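Local coordinates for protein oxalate biosynthetic component 1 (Burkholderia thailandensis, PDB 5IKY) that makes oxalate in quorum sensing-dependent oxalogenesis as a bifunctional enzyme, combining an alpha/beta serine hydrolase with an additional lyase activity, at residues Leu270-Ile275 / Pro694-Ser699; Val782-Pro787 / Ile835-Arg840. All blocks are in the same frame, centred on the assembly; numbering follows the deposited sequence.

Interaction 1: residues Leu270-Ile275 / Pro694-Ser699; sequences LEPSAI and PCRYNS
The side-chain amide of Asn698 is gripped at both ends, and one end reaches across to Leu270. ND2 of Asn698 gives a hydrogen bond of 3.2 Å to the backbone O of Leu270. It is nearly straight, 168° at the hydrogen. The donor meets the carbonyl in its plane on a lone pair, with a C=O...donor angle of 127°; the acceptor in turn lies almost in the amide plane of Asn698. OD1 accepts from the backbone N atoms of Ser702 and Asn703, so bonds on both sides fix the amide's rotation. Its CG sits between backbone N and carbonyl carbon (chi1 59°), which places the amide beside the Leu270 carbonyl. Asn698 CB is itself 3.6 Å from Leu270 O.

Beside this bond, a methyl of Leu270 packs on the hydroxyl of Ser699, CD2 to OG at 3.2 Å, while a backbone hydrogen bond links Ser699 to Asp269. Separately, the ring of Pro272 passes obliquely by the guanidinium of Arg696, with Pro272 CG 3.7 Å from Arg696 NH2. The arginine chain is bent at chi3, and NH2 comes to lie beside the proline ring, while NH1 forms a salt bridge with Asp531.

Pro272 belongs to a type I turn from Glu271 to Ala274, closed by Ala274 N to Glu271 O at 3.2 Å. This turn links helix 257-270 to strand 275-278 of the parallel sheet in the TIM-barrel-like region related to beta-keto acid cleavage enzymes, probably the seat of the lyase activity. The partner segment, from the cap region, carries strand 696-697, paired antiparallel with strand 704-705. Val705 of that hairpin touches both Pro272 and Arg696, and helix 206-218 packs against Leu270 and Glu271.

Interaction 2: residues Val782-Pro787 / Ile835-Arg840; sequences VLPSTP and ITHSGR
His837 has a chi1 of -93°, which, with its chi2, presents one face of its imidazole to CG of Pro784. CG of Pro784 stands 3.5 Å from the centroid of the His837 ring and 14° off its normal, which defines a CH-pi contact over the middle of the ring. At the edge of the same ring, near its plane, Ser785 O approaches CD2 of His837 to 3.4 Å. Ile835 packs its CB against Pro784 CD at 3.8 Å, while the side chains of Ile835 and Leu783 lie side by side, CD1 to CD2 at 4.1 Å. Where the strands end, Ile835 N gives a hydrogen bond to Val782 O at 2.9 Å with an N-H...O angle of 148°, a rung of the parallel pair 780-782 and 832-836.

Helix 870-879 covers the group, its Ile875 touching both Pro784 and His837. The imidazole NE2 also makes a weak hydrogen bond to Thr940 OG1, and the backbone of His837 is hydrogen-bonded to Thr788. With all touching residues buried, the chemistry is chiefly apolar packing, and between the two segments of the hydrolase core it adds one backbone hydrogen bond and a proline-imidazole CH-pi contact.

From the N terminus, the chain leaves helix 257-270, turns into the sheet of the TIM-barrel-like region and comes back to it in the cap region at 694-699, where interaction 1 closes a loop of 418 intervening residues. Interaction 2 opens later, at the end of strand 780-782, and closes after 47 residues at the end of strand 832-836. The two therefore follow in series, neither nested nor crossed. Interaction 1 ties the barrel-like region, probably the lyase part, to the cap, whereas interaction 2 is internal to the alpha/beta-hydrolase region, joining adjacent parallel strands. Their centres are 33 Å apart and their nearest atoms about 15 Å, without direct touch.

Interaction 1: residues Leu270-Ile275 / Pro694-Ser699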
loop_
_atom_site.group_PDB
_atom_site.type_symbol
_atom_site.label_atom_id
_atom_site.label_comp_id
_atom_site.label_asym_id
_atom_site.label_seq_id
_atom_site.Cartn_x
_atom_site.Cartn_y
_atom_site.Cartn_z
ATOM N N LEU A 270 -2.830 1.040 -9.298
ATOM C CA LEU A 270 -2.951 0.565 -7.923
ATOM C C LEU A 270 -1.660 0.734 -7.124
ATOM O O LEU A 270 -1.695 0.877 -5.900
ATOM C CB LEU A 270 -3.377 -0.904 -7.916
ATOM C CG LEU A 270 -4.772 -1.223 -8.459
ATOM C CD1 LEU A 270 -4.989 -2.725 -8.534
ATOM C CD2 LEU A 270 -5.831 -0.586 -7.585
ATOM N N GLU A 271 -0.525 0.701 -7.815
ATOM C CA GLU A 271 0.779 0.802 -7.163
ATOM C C GLU A 271 1.702 1.775 -7.902
ATOM O O GLU A 271 2.704 1.357 -8.478
ATOM C CB GLU A 271 1.437 -0.578 -7.078
ATOM C CG GLU A 271 0.570 -1.660 -6.440
ATOM C CD GLU A 271 0.486 -1.534 -4.928
ATOM O OE1 GLU A 271 1.322 -0.819 -4.336
ATOM O OE2 GLU A 271 -0.420 -2.152 -4.332
ATOM N N PRO A 272 1.372 3.078 -7.869
ATOM C CA PRO A 272 2.035 4.108 -8.682
ATOM C C PRO A 272 3.539 4.251 -8.440
ATOM O O PRO A 272 4.270 4.610 -9.365
ATOM C CB PRO A 272 1.315 5.401 -8.270
ATOM C CG PRO A 272 0.031 4.960 -7.661
ATOM C CD PRO A 272 0.328 3.654 -7.002
ATOM N N SER A 273 3.996 3.985 -7.220
ATOM C CA SER A 273 5.401 4.199 -6.879
ATOM C C SER A 273 6.253 2.946 -7.060
ATOM O O SER A 273 7.482 3.026 -7.089
ATOM C CB SER A 273 5.524 4.702 -5.440
ATOM O OG SER A 273 4.887 5.961 -5.289
ATOM N N ALA A 274 5.598 1.797 -7.185
ATOM C CA ALA A 274 6.298 0.526 -7.325
ATOM C C ALA A 274 7.241 0.542 -8.518
ATOM O O ALA A 274 6.843 0.885 -9.630
ATOM C CB ALA A 274 5.298 -0.618 -7.460
ATOM N N ILE A 275 8.497 0.182 -8.278
ATOM C CA ILE A 275 9.471 0.079 -9.353
ATOM C C ILE A 275 9.234 -1.228 -10.098
ATOM O O ILE A 275 9.311 -2.310 -9.517
ATOM C CB ILE A 275 10.914 0.154 -8.822
ATOM C CG1 ILE A 275 11.174 1.537 -8.223
ATOM C CG2 ILE A 275 11.919 -0.136 -9.929
ATOM C CD1 ILE A 275 12.497 1.659 -7.496
ATOM N N PRO A 694 0.831 15.854 -3.421
ATOM C CA PRO A 694 1.227 15.133 -2.205
ATOM C C PRO A 694 0.072 14.351 -1.592
ATOM O O PRO A 694 -1.064 14.823 -1.623
ATOM C CB PRO A 694 1.680 16.251 -1.254
ATOM C CG PRO A 694 1.881 17.449 -2.113
ATOM C CD PRO A 694 0.893 17.312 -3.222
ATOM N N CYS A 695 0.370 13.171 -1.057
ATOM C CA CYS A 695 -0.604 12.355 -0.335
ATOM C C CYS A 695 -1.839 12.030 -1.176
ATOM O O CYS A 695 -2.974 12.249 -0.754
ATOM C CB CYS A 695 -1.008 13.054 0.960
ATOM S SG CYS A 695 0.400 13.449 2.019
ATOM N N ARG A 696 -1.595 11.502 -2.371
ATOM C CA ARG A 696 -2.644 11.065 -3.282
ATOM C C ARG A 696 -3.238 9.723 -2.857
ATOM O O ARG A 696 -2.607 8.955 -2.131
ATOM C CB ARG A 696 -2.084 10.935 -4.700
ATOM C CG ARG A 696 -2.399 12.063 -5.650
ATOM C CD ARG A 696 -1.761 11.774 -7.004
ATOM N NE ARG A 696 -2.026 10.405 -7.443
ATOM C CZ ARG A 696 -1.101 9.573 -7.915
ATOM N NH1 ARG A 696 0.161 9.964 -8.019
ATOM N NH2 ARG A 696 -1.440 8.345 -8.288
ATOM N N TYR A 697 -4.452 9.441 -3.321
ATOM C CA TYR A 697 -4.991 8.089 -3.259
ATOM C C TYR A 697 -4.550 7.330 -4.500
ATOM O O TYR A 697 -4.299 7.933 -5.543
ATOM C CB TYR A 697 -6.521 8.089 -3.183
ATOM C CG TYR A 697 -7.103 8.430 -1.834
ATOM C CD1 TYR A 697 -6.942 7.578 -0.749
ATOM C CD2 TYR A 697 -7.841 9.592 -1.652
ATOM C CE1 TYR A 697 -7.484 7.887 0.487
ATOM C CE2 TYR A 697 -8.386 9.908 -0.424
ATOM C CZ TYR A 697 -8.205 9.055 0.641
ATOM O OH TYR A 697 -8.751 9.375 1.863
ATOM N N ASN A 698 -4.462 6.009 -4.397
ATOM C CA ASN A 698 -4.330 5.189 -5.589
ATOM C C ASN A 698 -5.714 5.040 -6.222
ATOM O O ASN A 698 -6.698 5.550 -5.685
ATOM C CB ASN A 698 -3.704 3.830 -5.266
ATOM C CG ASN A 698 -4.502 3.043 -4.249
ATOM O OD1 ASN A 698 -5.373 3.583 -3.566
ATOM N ND2 ASN A 698 -4.195 1.757 -4.132
ATOM N N SER A 699 -5.790 4.347 -7.353
ATOM C CA SER A 699 -6.990 4.358 -8.187
ATOM C C SER A 699 -8.280 3.917 -7.485
ATOM O O SER A 699 -9.353 4.439 -7.787
ATOM C CB SER A 699 -6.761 3.487 -9.425
ATOM O OG SER A 699 -6.349 2.181 -9.064
#

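Interaction 2: residues Val782-Pro787 / Ile835-Arg840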
loop_
_atom_site.group_PDB
_atom_site.type_symbol
_atom_site.label_atom_id
_atom_site.label_comp_id
_atom_site.label_asym_id
_atom_site.label_seq_id
_atom_site.Cartn_x
_atom_site.Cartn_y
_atom_site.Cartn_z
ATOM N N VAL A 782 -15.481 24.232 21.558
ATOM C CA VAL A 782 -15.185 23.645 20.258
ATOM C C VAL A 782 -14.617 24.696 19.309
ATOM O O VAL A 782 -15.306 25.642 18.925
ATOM C CB VAL A 782 -16.433 23.005 19.624
ATOM C CG1 VAL A 782 -16.100 22.451 18.244
ATOM C CG2 VAL A 782 -16.980 21.910 20.525
ATOM N N LEU A 783 -13.351 24.523 18.944
ATOM C CA LEU A 783 -12.677 25.435 18.027
ATOM C C LEU A 783 -13.190 25.244 16.602
ATOM O O LEU A 783 -13.654 24.161 16.249
ATOM C CB LEU A 783 -11.163 25.220 18.084
ATOM C CG LEU A 783 -10.500 25.532 19.426
ATOM C CD1 LEU A 783 -9.026 25.169 19.389
ATOM C CD2 LEU A 783 -10.682 26.998 19.783
ATOM N N PRO A 784 -13.115 26.300 15.778
ATOM C CA PRO A 784 -13.602 26.195 14.399
ATOM C C PRO A 784 -12.649 25.423 13.490
ATOM O O PRO A 784 -11.435 25.446 13.698
ATOM C CB PRO A 784 -13.703 27.655 13.955
ATOM C CG PRO A 784 -12.662 28.351 14.755
ATOM C CD PRO A 784 -12.651 27.664 16.093
ATOM N N SER A 785 -13.205 24.740 12.496
ATOM C CA SER A 785 -12.399 24.110 11.461
ATOM C C SER A 785 -12.310 25.048 10.263
ATOM O O SER A 785 -12.630 26.231 10.370
ATOM C CB SER A 785 -12.986 22.758 11.052
ATOM O OG SER A 785 -14.321 22.893 10.602
ATOM N N THR A 786 -11.882 24.517 9.125
ATOM C CA THR A 786 -11.692 25.331 7.928
ATOM C C THR A 786 -12.994 25.841 7.283
ATOM O O THR A 786 -13.086 27.025 6.953
ATOM C CB THR A 786 -10.876 24.560 6.868
ATOM O OG1 THR A 786 -9.609 24.188 7.420
ATOM C CG2 THR A 786 -10.651 25.420 5.634
ATOM N N PRO A 787 -14.006 24.969 7.095
ATOM C CA PRO A 787 -15.178 25.491 6.381
ATOM C C PRO A 787 -16.157 26.275 7.255
ATOM O O PRO A 787 -17.116 26.842 6.729
ATOM C CB PRO A 787 -15.843 24.221 5.850
ATOM C CG PRO A 787 -15.535 23.205 6.885
ATOM C CD PRO A 787 -14.149 23.528 7.383
ATOM N N ILE A 835 -17.350 27.670 18.320
ATOM C CA ILE A 835 -16.850 28.910 17.740
ATOM C C ILE A 835 -16.845 28.844 16.215
ATOM O O ILE A 835 -16.434 27.845 15.625
ATOM C CB ILE A 835 -15.426 29.230 18.241
ATOM C CG1 ILE A 835 -15.352 29.089 19.762
ATOM C CG2 ILE A 835 -15.004 30.626 17.802
ATOM C CD1 ILE A 835 -13.974 29.347 20.334
ATOM N N THR A 836 -17.313 29.918 15.587
ATOM C CA THR A 836 -17.312 30.031 14.135
ATOM C C THR A 836 -16.325 31.111 13.709
ATOM O O THR A 836 -16.292 32.184 14.302
ATOM C CB THR A 836 -18.716 30.368 13.596
ATOM O OG1 THR A 836 -19.649 29.368 14.022
ATOM C CG2 THR A 836 -18.711 30.435 12.078
ATOM N N HIS A 837 -15.516 30.826 12.693
ATOM C CA HIS A 837 -14.534 31.794 12.211
ATOM C C HIS A 837 -15.184 33.055 11.651
ATOM O O HIS A 837 -16.375 33.072 11.340
ATOM C CB HIS A 837 -13.644 31.169 11.136
ATOM C CG HIS A 837 -12.376 30.575 11.667
ATOM N ND1 HIS A 837 -11.502 31.279 12.466
ATOM C CD2 HIS A 837 -11.825 29.350 11.495
ATOM C CE1 HIS A 837 -10.473 30.511 12.773
ATOM N NE2 HIS A 837 -10.643 29.335 12.196
ATOM N N SER A 838 -14.389 34.114 11.529
ATOM C CA SER A 838 -14.836 35.330 10.868
ATOM C C SER A 838 -14.894 35.102 9.362
ATOM O O SER A 838 -14.019 34.445 8.793
ATOM C CB SER A 838 -13.909 36.501 11.198
ATOM O OG SER A 838 -14.230 37.640 10.419
ATOM N N GLY A 839 -15.927 35.636 8.719
ATOM C CA GLY A 839 -16.111 35.452 7.291
ATOM C C GLY A 839 -15.470 36.552 6.467
ATOM O O GLY A 839 -15.261 36.398 5.264
ATOM N N ARG A 840 -15.160 37.668 7.118
ATOM C CA ARG A 840 -14.544 38.809 6.449
ATOM C C ARG A 840 -13.316 39.282 7.219
ATOM O O ARG A 840 -13.178 39.006 8.410
ATOM C CB ARG A 840 -15.548 39.955 6.303
ATOM C CG ARG A 840 -16.833 39.578 5.580
ATOM C CD ARG A 840 -16.695 39.713 4.072
ATOM N NE ARG A 840 -16.705 41.111 3.643
ATOM C CZ ARG A 840 -17.765 41.725 3.125
ATOM N NH1 ARG A 840 -18.906 41.067 2.971
ATOM N NH2 ARG A 840 -17.686 42.999 2.762
#